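Local coordinates for DUF5618 domain-containing protein (Dyadobacter fermentans, PDB 3MFN) that is of unknown function but folds into a mainly helical domain that pairs with a second copy of itself, at residues Ser75-Ala80 and Asn111-Val116. Sequence-based numbering, arbitrary orientation.
Sequences SGVLFA and NTFVSV
With CG anti to the backbone N (chi1 173°), the ring of F113 is carried out from its helix to meet V77 and L78, and V77, with CG1 anti to its own N (chi1 175°), points that methyl at the ring and the other, CG2, at V116. The motif is a roughly antiparallel helix pair inside a mainly helical bundle: the short axes run at 145° to each other and come no closer than 11.7 Å. At that separation the backbones do not touch; the nearest CA atoms, those of V77 and V116, are 8.6 Å apart, and the contact is made by side chains alone, with no hydrogen bond between the segments.

V77 CG1 and L78 CD2 both reach F113 at its edge, near the ring plane, so neither lies over a face. V77 CG1 stands 4.2 Å from F113 CD1, while the other methyl of V77, CG2, meets V116 CG1, one helical turn beyond F113, also at 4.2 Å, the two valines approaching obliquely. These distances and the modest 130 Å² buried indicate light apolar contact rather than tight interlocking.

Other helices fill in the surroundings. Helix 95-103 places V95, K99 and L102 against F113, and helix 132-153 sets A142 and I145 against V77; the second subunit packs on N111, T112, V114 and S115, and S115 OG is hydrogen-bonded to D131 of that subunit. The contact thus joins helices 63-85 and 107-126 near the centre of the chain. L78, meeting F113 at about a right angle, brings CD2 to 3.9 Å from F113 CE1 and 4.1 Å from F113 CZ.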
loop_
_atom_site.group_PDB
_atom_site.type_symbol
_atom_site.label_atom_id
_atom_site.label_comp_id
_atom_site.label_asym_id
_atom_site.label_seq_id
_atom_site.Cartn_x
_atom_site.Cartn_y
_atom_site.Cartn_z
ATOM N N SER A 75 -15.743 -2.496 1.050
ATOM C CA SER A 75 -17.084 -3.089 0.954
ATOM C C SER A 75 -17.922 -2.282 -0.059
ATOM O O SER A 75 -18.762 -2.836 -0.778
ATOM C CB SER A 75 -17.752 -3.092 2.342
ATOM O OG SER A 75 -17.016 -3.944 3.218
ATOM N N GLY A 76 -17.668 -0.980 -0.137
ATOM C CA GLY A 76 -18.308 -0.146 -1.164
ATOM C C GLY A 76 -18.011 -0.611 -2.565
ATOM O O GLY A 76 -18.907 -0.793 -3.400
ATOM N N VAL A 77 -16.718 -0.790 -2.847
ATOM C CA VAL A 77 -16.271 -1.284 -4.113
ATOM C C VAL A 77 -16.913 -2.646 -4.403
ATOM O O VAL A 77 -17.435 -2.878 -5.522
ATOM C CB VAL A 77 -14.720 -1.388 -4.170
ATOM C CG1 VAL A 77 -14.243 -2.043 -5.533
ATOM C CG2 VAL A 77 -14.107 -0.072 -3.906
ATOM N N LEU A 78 -16.819 -3.581 -3.467
ATOM C CA LEU A 78 -17.483 -4.883 -3.646
ATOM C C LEU A 78 -18.983 -4.776 -3.919
ATOM O O LEU A 78 -19.514 -5.488 -4.752
ATOM C CB LEU A 78 -17.220 -5.828 -2.461
ATOM C CG LEU A 78 -15.754 -6.189 -2.170
ATOM C CD1 LEU A 78 -15.622 -7.395 -1.240
ATOM C CD2 LEU A 78 -14.873 -6.421 -3.492
ATOM N N PHE A 79 -19.665 -3.838 -3.254
ATOM C CA PHE A 79 -21.073 -3.620 -3.474
ATOM C C PHE A 79 -21.388 -3.274 -4.952
ATOM O O PHE A 79 -22.249 -3.918 -5.593
ATOM C CB PHE A 79 -21.575 -2.555 -2.501
ATOM C CG PHE A 79 -23.072 -2.498 -2.398
ATOM C CD1 PHE A 79 -23.817 -1.810 -3.342
ATOM C CD2 PHE A 79 -23.730 -3.140 -1.361
ATOM C CE1 PHE A 79 -25.214 -1.773 -3.254
ATOM C CE2 PHE A 79 -25.118 -3.101 -1.242
ATOM C CZ PHE A 79 -25.873 -2.433 -2.214
ATOM N N ALA A 80 -20.647 -2.327 -5.527
ATOM C CA ALA A 80 -20.771 -2.033 -6.947
ATOM C C ALA A 80 -20.470 -3.281 -7.768
ATOM O O ALA A 80 -21.254 -3.620 -8.635
ATOM C CB ALA A 80 -19.851 -0.847 -7.379
ATOM N N ASN A 111 -5.879 -4.543 -12.608
ATOM C CA ASN A 111 -4.756 -4.054 -11.822
ATOM C C ASN A 111 -5.239 -3.017 -10.826
ATOM O O ASN A 111 -4.796 -3.015 -9.693
ATOM C CB ASN A 111 -3.654 -3.441 -12.697
ATOM C CG ASN A 111 -2.886 -4.479 -13.500
ATOM O OD1 ASN A 111 -2.855 -5.633 -13.153
ATOM N ND2 ASN A 111 -2.287 -4.053 -14.584
ATOM N N THR A 112 -6.151 -2.140 -11.262
ATOM C CA THR A 112 -6.722 -1.139 -10.395
ATOM C C THR A 112 -7.404 -1.792 -9.179
ATOM O O THR A 112 -7.229 -1.329 -8.032
ATOM C CB THR A 112 -7.723 -0.203 -11.176
ATOM O OG1 THR A 112 -7.034 0.449 -12.238
ATOM C CG2 THR A 112 -8.402 0.862 -10.282
ATOM N N PHE A 113 -8.205 -2.833 -9.420
ATOM C CA PHE A 113 -8.873 -3.501 -8.333
ATOM C C PHE A 113 -7.865 -4.172 -7.394
ATOM O O PHE A 113 -8.073 -4.183 -6.152
ATOM C CB PHE A 113 -9.884 -4.584 -8.872
ATOM C CG PHE A 113 -10.473 -5.413 -7.797
ATOM C CD1 PHE A 113 -11.439 -4.874 -6.946
ATOM C CD2 PHE A 113 -10.011 -6.667 -7.544
ATOM C CE1 PHE A 113 -11.948 -5.610 -5.942
ATOM C CE2 PHE A 113 -10.524 -7.404 -6.517
ATOM C CZ PHE A 113 -11.475 -6.883 -5.711
ATOM N N VAL A 114 -6.797 -4.747 -7.937
ATOM C CA VAL A 114 -5.821 -5.457 -7.077
ATOM C C VAL A 114 -5.180 -4.451 -6.089
ATOM O O VAL A 114 -4.945 -4.755 -4.881
ATOM C CB VAL A 114 -4.746 -6.225 -7.922
ATOM C CG1 VAL A 114 -3.620 -6.858 -6.994
ATOM C CG2 VAL A 114 -5.421 -7.359 -8.729
ATOM N N SER A 115 -4.918 -3.261 -6.599
ATOM C CA SER A 115 -4.372 -2.194 -5.819
ATOM C C SER A 115 -5.368 -1.757 -4.748
ATOM O O SER A 115 -4.978 -1.595 -3.596
ATOM C CB SER A 115 -3.965 -1.036 -6.734
ATOM O OG SER A 115 -3.085 -0.164 -6.088
ATOM N N VAL A 116 -6.647 -1.576 -5.119
ATOM C CA VAL A 116 -7.689 -1.394 -4.102
ATOM C C VAL A 116 -7.688 -2.451 -3.000
ATOM O O VAL A 116 -7.734 -2.123 -1.792
ATOM C CB VAL A 116 -9.037 -1.348 -4.762
ATOM C CG1 VAL A 116 -10.160 -1.419 -3.726
ATOM C CG2 VAL A 116 -9.160 -0.111 -5.617
#